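PDB 2YDP: Exo-1,5-alpha-l-arabinofuranobiosidase from Gibberella zeae, which probably hydrolyses alpha-1,5-linked arabinan, cutting arabinobiose from chain ends, and binds calcium. Local coordinates for residues F17-N22 against K351-A356; D38-G43 against K61-G66; L106-S111 against W155-M160; L337-A342 against S357-S362. The protein carries 1 engineered substitution. All coordinates share one frame; numbering follows the deposited sequence.

Contact 1 (F17-N22 against K351-A356); sequences FDPPTN and KNTVSA. With CA (calcium ion), chain F.
Phe17 and Val354 form an antiparallel hydrogen-bonded pair whose two backbone bonds, Phe17 N to Val354 O (3.1 Å) and Val354 N to Phe17 O (2.8 Å), are both close to straight (164° and 175°). On the side-chain face of this pair, Val354 CG2 lies 4.1 Å from Phe17 CB, near the plane of the aromatic ring and at its edge. With CG anti to the backbone N (chi1 176°), that ring swings off the pair and meets Trp45 of strand 41-47, while Pro19 N sits above one of its faces. At the next pair outward, Thr353 CG2 rests 3.5 Å from Asp18 OD1, and the Thr353 hydroxyl is hydrogen-bonded to Glu15. The ring of Pro19 abuts the opposite backbone, CD being 3.2 Å from Asn352 O. Calcium takes Asp18 OD1 (2.5 Å), Pro19 O (2.3 Å) and three waters, one of which donates to Asn352 O (2.7 Å). Segment 351-356 is thus linked to the metal through that water. Phe17 ends strand 11-17, which pairs with C-terminal strand 354-360 in a four-stranded blade: the "Velcro" closure typical of a six-bladed beta-propeller, here with a calcium site just beyond it.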
# COMPACT_ATOMS: atom_id res chain seq x y z
N PHE A 17 -11.93 -9.35 10.19
CA PHE A 17 -11.19 -10.23 11.10
C PHE A 17 -10.87 -9.57 12.43
O PHE A 17 -10.24 -8.53 12.46
CB PHE A 17 -9.90 -10.76 10.45
CG PHE A 17 -9.05 -11.59 11.38
CD1 PHE A 17 -9.50 -12.84 11.83
CD2 PHE A 17 -7.79 -11.14 11.76
CE1 PHE A 17 -8.72 -13.59 12.69
CE2 PHE A 17 -6.98 -11.89 12.62
CZ PHE A 17 -7.45 -13.13 13.09
N ASP A 18 -11.31 -10.20 13.52
CA ASP A 18 -11.09 -9.68 14.87
C ASP A 18 -10.07 -10.66 15.49
O ASP A 18 -10.40 -11.83 15.72
CB ASP A 18 -12.43 -9.65 15.64
CG ASP A 18 -12.31 -9.03 17.05
OD1 ASP A 18 -11.17 -8.74 17.45
OD2 ASP A 18 -13.35 -8.82 17.74
N PRO A 19 -8.82 -10.21 15.71
CA PRO A 19 -7.81 -11.17 16.16
C PRO A 19 -8.01 -11.65 17.59
O PRO A 19 -8.62 -10.94 18.41
CB PRO A 19 -6.50 -10.37 16.06
CG PRO A 19 -6.94 -8.97 16.32
CD PRO A 19 -8.22 -8.86 15.53
N PRO A 20 -7.50 -12.84 17.91
CA PRO A 20 -7.60 -13.37 19.27
C PRO A 20 -6.82 -12.51 20.25
O PRO A 20 -5.82 -11.87 19.86
CB PRO A 20 -6.89 -14.73 19.16
CG PRO A 20 -6.98 -15.12 17.76
CD PRO A 20 -6.97 -13.84 16.96
N THR A 21 -7.23 -12.54 21.52
CA THR A 21 -6.50 -11.82 22.56
C THR A 21 -5.00 -12.12 22.59
O THR A 21 -4.21 -11.23 22.86
CB THR A 21 -7.13 -12.04 23.94
OG1 THR A 21 -8.50 -11.62 23.87
CG2 THR A 21 -6.41 -11.21 25.04
N ASN A 22 -4.62 -13.36 22.29
CA ASN A 22 -3.22 -13.73 22.41
C ASN A 22 -2.30 -13.32 21.26
O ASN A 22 -1.10 -13.61 21.29
CB ASN A 22 -3.07 -15.23 22.72
CG ASN A 22 -3.51 -16.12 21.57
OD1 ASN A 22 -3.71 -15.68 20.43
ND2 ASN A 22 -3.68 -17.40 21.88
N LYS A 351 -7.18 -3.65 20.49
CA LYS A 351 -8.41 -3.24 19.83
C LYS A 351 -8.41 -3.15 18.27
O LYS A 351 -9.44 -2.81 17.69
CB LYS A 351 -8.91 -1.93 20.44
CG LYS A 351 -9.46 -2.10 21.90
CD LYS A 351 -10.02 -0.80 22.47
CE LYS A 351 -9.72 -0.72 23.97
NZ LYS A 351 -10.14 -1.99 24.64
N ASN A 352 -7.27 -3.45 17.61
CA ASN A 352 -7.24 -3.46 16.15
C ASN A 352 -8.06 -4.63 15.61
O ASN A 352 -7.99 -5.76 16.11
CB ASN A 352 -5.82 -3.57 15.56
CG ASN A 352 -5.01 -2.29 15.68
OD1 ASN A 352 -5.48 -1.29 16.19
ND2 ASN A 352 -3.76 -2.33 15.19
N THR A 353 -8.83 -4.35 14.57
CA THR A 353 -9.47 -5.40 13.79
C THR A 353 -9.30 -5.02 12.33
O THR A 353 -8.95 -3.86 12.04
CB THR A 353 -10.98 -5.55 14.10
OG1 THR A 353 -11.67 -4.38 13.65
CG2 THR A 353 -11.23 -5.75 15.58
N VAL A 354 -9.55 -5.99 11.44
CA VAL A 354 -9.52 -5.75 10.01
C VAL A 354 -10.95 -5.47 9.59
O VAL A 354 -11.85 -6.25 9.91
CB VAL A 354 -8.97 -6.95 9.17
CG1 VAL A 354 -8.84 -6.54 7.69
CG2 VAL A 354 -7.59 -7.44 9.72
N SER A 355 -11.14 -4.34 8.90
CA SER A 355 -12.47 -3.91 8.52
C SER A 355 -12.44 -3.12 7.22
O SER A 355 -11.37 -2.75 6.72
CB SER A 355 -13.12 -3.09 9.66
OG SER A 355 -12.66 -1.73 9.73
N ALA A 356 -13.62 -2.90 6.67
CA ALA A 356 -13.78 -2.15 5.42
C ALA A 356 -15.15 -1.55 5.25
O ALA A 356 -16.13 -2.03 5.80
CB ALA A 356 -13.48 -3.06 4.20
CA CA F . -9.65 -9.13 19.37
O HOH W 1 -8.83 -6.65 18.54
O HOH W 2 -11.61 -9.96 20.47
O HOH W 3 -7.50 -8.94 20.32

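Contact 2 (D38-G43 against K61-G66); sequences DGTLLG and KSKDGG
Leu41 and Ser62 pair across a beta hairpin (strands 41-47 and 57-62) that runs directly into an Asp box, the Ser-X-Asp-X-Gly-X-Thr-Trp motif of sialidase-like propeller blades, which spans Ser62 to Trp69. Backbone bonding is two-way: Leu41 N to Ser62 O is nearly linear at 176°, and Ser62 N returns to Leu41 O at 2.8 Å. A water extends the pairing beyond the strands, donating to Gly39 O and Ser62 O and accepting from Gly65 N, which ties both turns together. Among the apolar contacts, Leu42 CD2 touches Lys61 CB (3.8 Å) on one face, and the extended Lys61 chain carries CE to 4.0 Å from Thr40 CG2 before NZ binds Tyr131. On the other face Leu41 meets Ser62, both also packing on Trp69. Side-chain bonds hold each turn. Asp38 OD1 accepts from Thr40 N, making an Asx turn, and also from Thr40 OG1 (2.8 Å), on the syn side of the carboxylate. In the Asp box, Ser62 OG, placed anti to its own N (chi1 -179°), accepts from Gly66 N and also bonds Thr68 O. Against that glycine-rich bend leans Leu41 CD1, 3.6 Å from Gly66 N.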
# COMPACT_ATOMS: atom_id res chain seq x y z
N ASP A 38 -12.67 -11.24 -12.46
CA ASP A 38 -13.99 -11.86 -12.42
C ASP A 38 -14.89 -11.18 -11.37
O ASP A 38 -15.98 -11.66 -11.10
CB ASP A 38 -13.87 -13.37 -12.16
CG ASP A 38 -13.29 -13.69 -10.78
OD1 ASP A 38 -13.08 -12.76 -9.95
OD2 ASP A 38 -13.02 -14.88 -10.55
N GLY A 39 -14.41 -10.08 -10.78
CA GLY A 39 -15.19 -9.36 -9.77
C GLY A 39 -15.06 -9.81 -8.32
O GLY A 39 -15.54 -9.14 -7.41
N THR A 40 -14.39 -10.92 -8.07
CA THR A 40 -14.19 -11.31 -6.68
C THR A 40 -13.10 -10.41 -6.05
O THR A 40 -12.26 -9.80 -6.75
CB THR A 40 -13.90 -12.81 -6.53
OG1 THR A 40 -12.71 -13.13 -7.21
CG2 THR A 40 -15.02 -13.67 -7.14
N LEU A 41 -13.16 -10.27 -4.73
CA LEU A 41 -12.17 -9.48 -4.00
C LEU A 41 -11.32 -10.40 -3.15
O LEU A 41 -11.85 -11.37 -2.57
CB LEU A 41 -12.87 -8.52 -3.03
CG LEU A 41 -13.86 -7.50 -3.62
CD1 LEU A 41 -14.32 -6.59 -2.51
CD2 LEU A 41 -13.27 -6.70 -4.78
N LEU A 42 -10.02 -10.09 -3.05
CA LEU A 42 -9.14 -10.73 -2.09
C LEU A 42 -8.59 -9.70 -1.11
O LEU A 42 -8.47 -8.52 -1.45
CB LEU A 42 -7.94 -11.37 -2.79
CG LEU A 42 -8.29 -12.52 -3.73
CD1 LEU A 42 -7.00 -13.04 -4.32
CD2 LEU A 42 -9.02 -13.62 -2.95
N GLY A 43 -8.21 -10.15 0.07
CA GLY A 43 -7.62 -9.25 1.03
C GLY A 43 -6.60 -9.99 1.90
O GLY A 43 -6.67 -11.21 2.02
N LYS A 61 -11.40 -13.94 0.87
CA LYS A 61 -12.11 -13.73 -0.39
C LYS A 61 -13.54 -13.26 -0.16
O LYS A 61 -14.24 -13.77 0.73
CB LYS A 61 -12.08 -15.02 -1.18
CG LYS A 61 -12.96 -15.01 -2.44
CD LYS A 61 -12.76 -16.29 -3.21
CE LYS A 61 -13.65 -16.34 -4.45
NZ LYS A 61 -13.53 -17.67 -5.12
N SER A 62 -13.98 -12.29 -0.97
CA SER A 62 -15.38 -11.89 -0.98
C SER A 62 -15.96 -12.05 -2.38
O SER A 62 -15.32 -11.67 -3.37
CB SER A 62 -15.56 -10.46 -0.53
OG SER A 62 -16.93 -10.13 -0.55
N LYS A 63 -17.17 -12.61 -2.44
CA LYS A 63 -17.89 -12.76 -3.72
C LYS A 63 -19.03 -11.76 -3.86
O LYS A 63 -19.74 -11.76 -4.86
CB LYS A 63 -18.45 -14.18 -3.86
CG LYS A 63 -17.40 -15.24 -3.90
CD LYS A 63 -17.82 -16.41 -4.80
CE LYS A 63 -18.93 -17.24 -4.17
NZ LYS A 63 -18.94 -18.59 -4.83
N ASP A 64 -19.24 -10.96 -2.84
CA ASP A 64 -20.42 -10.07 -2.85
C ASP A 64 -20.02 -8.62 -2.67
O ASP A 64 -20.75 -7.83 -2.05
CB ASP A 64 -21.43 -10.51 -1.78
CG ASP A 64 -20.83 -10.53 -0.38
OD1 ASP A 64 -19.71 -10.00 -0.15
OD2 ASP A 64 -21.54 -11.06 0.52
N GLY A 65 -18.86 -8.27 -3.20
CA GLY A 65 -18.44 -6.85 -3.27
C GLY A 65 -17.96 -6.34 -1.93
O GLY A 65 -17.96 -5.14 -1.69
N GLY A 66 -17.54 -7.26 -1.06
CA GLY A 66 -16.95 -6.92 0.23
C GLY A 66 -17.88 -7.01 1.42
O GLY A 66 -17.48 -6.68 2.54
O HOH W 4 -16.93 -9.64 -4.86

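Contact 3 (L106-S111 against W155-M160); sequences LCSGSS and WEPFLM. With EDG (1,4-dideoxy-1,4-imino-L-arabinitol), chain D; AHR (alpha-L-arabinofuranose), chain E.
Leu106 opens the contact by meeting Leu159: CD1 of one lies 3.9 Å from CD1 of the other, and the two side chains stand at about a right angle. Ser108 also faces the partner and brings OG up to the CB-CG edge of the Pro157 ring, 3.5 Å from both carbons. That hydroxyl is buried, but its hydrogen bond goes to Glu122 O, so toward Pro157 it offers van der Waals contact. At Gly109, where no side chain intervenes, Pro157 CG approaches the backbone N to 3.9 Å. No hydrogen bond joins the segments, and Leu106 and Ser108 are directed at Pro157 and Leu159, which is the evidence for face-to-face packing between two sheets; the strand axes come within 6.6 Å and run nearly antiparallel (167°). Pro157 and Leu159 face this interface, whereas Trp155 and Glu156 turn from it into the ligand pocket. There C5' of the iminosugar sits 3.5 Å above the indole plane of Trp155, over its centre, and the inhibitor's O2' donates to Glu156 OE1 (2.6 Å), an oxygen also bound by Ser171. Strand 105-111 lies between strands 87-92 and 119-126 in its own blade, with Ile121 touching both Ser108 and Pro157. Strand 154-162 is an edge strand of the next blade, and strand 209-217 of the blade beyond packs against Glu156, Phe158 and Met160.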
# COMPACT_ATOMS: atom_id res chain seq x y z
N LEU A 106 -0.34 -11.81 -7.58
CA LEU A 106 0.88 -11.76 -6.84
C LEU A 106 0.63 -11.29 -5.42
O LEU A 106 -0.26 -10.48 -5.19
CB LEU A 106 1.86 -10.82 -7.53
CG LEU A 106 2.36 -11.18 -8.93
CD1 LEU A 106 3.42 -10.18 -9.28
CD2 LEU A 106 2.93 -12.62 -9.03
N CYS A 107 1.39 -11.83 -4.49
CA CYS A 107 1.48 -11.30 -3.13
C CYS A 107 2.95 -10.95 -2.91
O CYS A 107 3.82 -11.84 -2.95
CB CYS A 107 1.06 -12.35 -2.09
SG CYS A 107 0.88 -11.62 -0.40
N SER A 108 3.25 -9.67 -2.73
CA SER A 108 4.57 -9.29 -2.27
C SER A 108 4.49 -8.99 -0.78
O SER A 108 3.40 -8.76 -0.22
CB SER A 108 5.15 -8.10 -3.07
OG SER A 108 6.53 -7.91 -2.77
N GLY A 109 5.62 -9.04 -0.11
CA GLY A 109 5.68 -8.68 1.26
C GLY A 109 7.09 -8.94 1.74
O GLY A 109 7.95 -9.40 0.95
N SER A 110 7.31 -8.69 3.03
CA SER A 110 8.62 -8.83 3.61
C SER A 110 8.70 -10.00 4.59
O SER A 110 7.94 -10.09 5.57
CB SER A 110 9.06 -7.49 4.22
OG SER A 110 10.42 -7.55 4.64
N SER A 111 9.60 -10.94 4.26
CA SER A 111 9.98 -12.05 5.12
C SER A 111 11.04 -11.61 6.14
O SER A 111 12.05 -11.00 5.78
CB SER A 111 10.51 -13.19 4.26
OG SER A 111 10.76 -14.31 5.07
N TRP A 155 11.60 -2.05 2.98
CA TRP A 155 10.21 -2.13 3.42
C TRP A 155 9.21 -1.85 2.30
O TRP A 155 9.54 -1.19 1.31
CB TRP A 155 9.92 -1.03 4.45
CG TRP A 155 10.91 -0.65 5.51
CD1 TRP A 155 11.82 0.33 5.44
CD2 TRP A 155 10.96 -1.15 6.86
NE1 TRP A 155 12.44 0.50 6.65
CE2 TRP A 155 11.95 -0.42 7.53
CE3 TRP A 155 10.26 -2.15 7.56
CZ2 TRP A 155 12.26 -0.64 8.89
CZ3 TRP A 155 10.60 -2.40 8.89
CH2 TRP A 155 11.58 -1.64 9.54
N GLU A 156 7.94 -2.27 2.52
CA GLU A 156 6.77 -1.60 1.92
C GLU A 156 6.69 -1.69 0.37
O GLU A 156 6.61 -0.66 -0.31
CB GLU A 156 6.72 -0.12 2.39
CG GLU A 156 6.37 0.02 3.89
CD GLU A 156 7.04 1.18 4.63
OE1 GLU A 156 7.86 1.93 4.07
OE2 GLU A 156 6.76 1.29 5.84
N PRO A 157 6.68 -2.92 -0.19
CA PRO A 157 6.58 -3.06 -1.64
C PRO A 157 5.24 -2.64 -2.24
O PRO A 157 4.16 -2.81 -1.60
CB PRO A 157 6.77 -4.57 -1.85
CG PRO A 157 6.22 -5.18 -0.54
CD PRO A 157 6.70 -4.23 0.50
N PHE A 158 5.32 -2.08 -3.45
CA PHE A 158 4.13 -1.71 -4.19
C PHE A 158 4.38 -2.06 -5.66
O PHE A 158 5.38 -1.63 -6.23
CB PHE A 158 3.80 -0.20 -4.07
CG PHE A 158 2.50 0.18 -4.75
CD1 PHE A 158 1.30 0.00 -4.08
CD2 PHE A 158 2.48 0.65 -6.06
CE1 PHE A 158 0.09 0.29 -4.70
CE2 PHE A 158 1.30 0.92 -6.69
CZ PHE A 158 0.09 0.76 -6.01
N LEU A 159 3.43 -2.77 -6.26
CA LEU A 159 3.57 -3.27 -7.63
C LEU A 159 2.72 -2.51 -8.66
O LEU A 159 1.56 -2.17 -8.41
CB LEU A 159 3.19 -4.77 -7.67
CG LEU A 159 4.18 -5.76 -7.05
CD1 LEU A 159 3.50 -7.10 -6.89
CD2 LEU A 159 5.40 -5.93 -7.94
N MET A 160 3.29 -2.29 -9.83
CA MET A 160 2.54 -1.71 -10.93
C MET A 160 3.23 -2.03 -12.24
O MET A 160 4.45 -1.94 -12.34
CB MET A 160 2.43 -0.19 -10.77
CG MET A 160 1.44 0.43 -11.72
SD MET A 160 1.50 2.22 -11.72
CE MET A 160 3.13 2.49 -12.46
O2' EDG D . 8.65 4.05 5.33
C2' EDG D . 8.83 4.09 6.75
C1' EDG D . 7.47 4.22 7.44
N4' EDG D . 7.27 2.95 8.09
C3' EDG D . 9.42 2.78 7.25
O3' EDG D . 10.80 2.94 7.60
C4' EDG D . 8.57 2.39 8.45
C5' EDG D . 8.55 0.87 8.68
O5' EDG D . 8.07 0.62 10.00
O5 AHR E . 4.48 -2.57 8.80
C5 AHR E . 4.96 -2.80 10.11
C4 AHR E . 5.74 -1.58 10.57
O4 AHR E . 6.91 -1.43 9.77
C3 AHR E . 6.34 -1.68 11.98
O3 AHR E . 5.38 -1.49 13.04
C2 AHR E . 7.38 -0.58 11.97
O2 AHR E . 8.45 -0.87 12.89
C1 AHR E . 7.87 -0.68 10.54

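Contact 4 (L337-A342 against S357-S362); sequences LMIMGA and SVVRLS
Leu337 and Val359 begin the close-packed half of the contact, joined by two backbone bonds, of which Leu337 N to Val359 O measures 2.8 Å. Ile339 and Ser357 form a second hydrogen-bonded pair, Ile339 N meeting Ser357 O at 2.9 Å. Between them Met338 and Val358 make the non-hydrogen-bonded pair, with their CA atoms drawn to 4.3 Å. The thioether of Met338 bends at its last torsion (chi3 -89°), which brings CE to 3.8 Å from Val358 CG2; Phe330 of strand 326-330 covers this same face. On the other face, Val359 is held between two neighbours: CG2 is 3.9 Å from Leu337 CB, and both methyls lie 4.0 Å from Ile339 CD1. The chi2 of Ile339, 116°, falls close to an eclipsed value, and its CD1 makes this contact. Packing thins toward the helical end of 357-362. Leu361, in the first turn of the C-terminal helix, adds a single apolar touch, CD2 to Leu337 CD2 at 4.2 Å. Arg360, at the N-cap position, and Ser362 are partly exposed and point their polar ends elsewhere: the guanidinium forms salt bridges to Asp333 and Asp335, and the serine hydroxyl also bonds Asp335. These two segments belong to neighbouring antiparallel strands inside a four-stranded blade, strand 354-360 lying between 336-341 and the N-terminal 11-17, as expected where a beta-propeller joins its chain ends.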
# COMPACT_ATOMS: atom_id res chain seq x y z
N LEU A 337 -16.18 3.03 -3.94
CA LEU A 337 -14.83 3.06 -3.38
C LEU A 337 -14.78 2.21 -2.13
O LEU A 337 -15.56 2.45 -1.18
CB LEU A 337 -14.46 4.50 -3.01
CG LEU A 337 -13.08 4.68 -2.40
CD1 LEU A 337 -11.98 4.41 -3.46
CD2 LEU A 337 -12.92 6.07 -1.72
N MET A 338 -13.91 1.19 -2.12
CA MET A 338 -13.65 0.51 -0.86
C MET A 338 -12.51 1.17 -0.10
O MET A 338 -11.52 1.58 -0.69
CB MET A 338 -13.33 -0.96 -1.08
CG MET A 338 -12.99 -1.72 0.21
SD MET A 338 -12.71 -3.47 -0.15
CE MET A 338 -14.35 -4.03 0.03
N ILE A 339 -12.68 1.25 1.22
CA ILE A 339 -11.67 1.74 2.13
C ILE A 339 -11.45 0.66 3.19
O ILE A 339 -12.38 0.32 3.90
CB ILE A 339 -12.07 3.04 2.83
CG1 ILE A 339 -12.43 4.15 1.83
CG2 ILE A 339 -10.93 3.55 3.67
CD1 ILE A 339 -13.84 4.57 1.91
N MET A 340 -10.22 0.14 3.26
CA MET A 340 -9.91 -0.98 4.15
C MET A 340 -8.81 -0.62 5.11
O MET A 340 -7.78 -0.02 4.71
CB MET A 340 -9.46 -2.20 3.33
CG MET A 340 -9.32 -3.47 4.12
SD MET A 340 -8.57 -4.62 2.97
CE MET A 340 -8.55 -6.14 3.95
N GLY A 341 -8.97 -1.05 6.36
CA GLY A 341 -7.99 -0.72 7.39
C GLY A 341 -7.81 -1.87 8.39
O GLY A 341 -8.71 -2.69 8.59
N ALA A 342 -6.65 -1.92 9.03
CA ALA A 342 -6.42 -2.94 10.07
C ALA A 342 -5.90 -2.26 11.34
O ALA A 342 -5.03 -2.78 12.05
CB ALA A 342 -5.49 -4.04 9.56
N SER A 357 -15.21 -0.50 4.42
CA SER A 357 -16.46 0.11 4.02
C SER A 357 -16.42 0.32 2.51
O SER A 357 -15.34 0.50 1.92
CB SER A 357 -16.64 1.47 4.70
OG SER A 357 -16.72 1.31 6.10
N VAL A 358 -17.59 0.28 1.89
CA VAL A 358 -17.73 0.70 0.51
C VAL A 358 -18.68 1.86 0.49
O VAL A 358 -19.79 1.77 1.03
CB VAL A 358 -18.26 -0.48 -0.38
CG1 VAL A 358 -18.67 0.04 -1.78
CG2 VAL A 358 -17.17 -1.55 -0.47
N VAL A 359 -18.21 2.95 -0.14
CA VAL A 359 -18.95 4.19 -0.21
C VAL A 359 -19.18 4.56 -1.69
O VAL A 359 -18.45 4.07 -2.58
CB VAL A 359 -18.21 5.34 0.55
CG1 VAL A 359 -17.85 4.89 2.00
CG2 VAL A 359 -16.94 5.80 -0.23
N ARG A 360 -20.16 5.41 -1.96
CA ARG A 360 -20.26 6.06 -3.29
C ARG A 360 -19.71 7.46 -3.24
O ARG A 360 -20.09 8.22 -2.35
CB ARG A 360 -21.71 6.15 -3.76
CG ARG A 360 -22.20 4.88 -4.37
CD ARG A 360 -23.63 4.97 -4.95
NE ARG A 360 -23.99 3.64 -5.42
CZ ARG A 360 -23.53 3.09 -6.55
NH1 ARG A 360 -22.72 3.78 -7.36
NH2 ARG A 360 -23.86 1.85 -6.89
N LEU A 361 -18.82 7.80 -4.18
CA LEU A 361 -18.25 9.16 -4.22
C LEU A 361 -19.31 10.22 -4.45
O LEU A 361 -19.27 11.29 -3.86
CB LEU A 361 -17.17 9.26 -5.29
CG LEU A 361 -15.93 8.40 -4.97
CD1 LEU A 361 -15.00 8.42 -6.21
CD2 LEU A 361 -15.20 8.96 -3.74
N SER A 362 -20.30 9.88 -5.26
CA SER A 362 -21.45 10.75 -5.48
C SER A 362 -22.22 11.07 -4.19
O SER A 362 -22.86 12.10 -4.14
CB SER A 362 -22.40 10.12 -6.52
OG SER A 362 -22.85 8.87 -6.08

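In the fold
From the N terminus, residues 17-22 open the longest loop, which contact 1 closes only at 351-356, joining the two ends of the chain in one blade. Contact 2 is nested inside it, closing a short hairpin in the first blade formed wholly by consecutive strands. Contact 3, also nested and later in the sequence, packs the second blade on the third beside the sugars. Contact 4 begins at 337 and crosses contact 1, because 351-356 falls within its loop; both use strand 354-360, and Ser355 N lies 3.0 Å from Gly341 O. Contacts 2 and 4 meet where Leu41 CD1 approaches Met338 CE (3.6 Å), linking first and last blades.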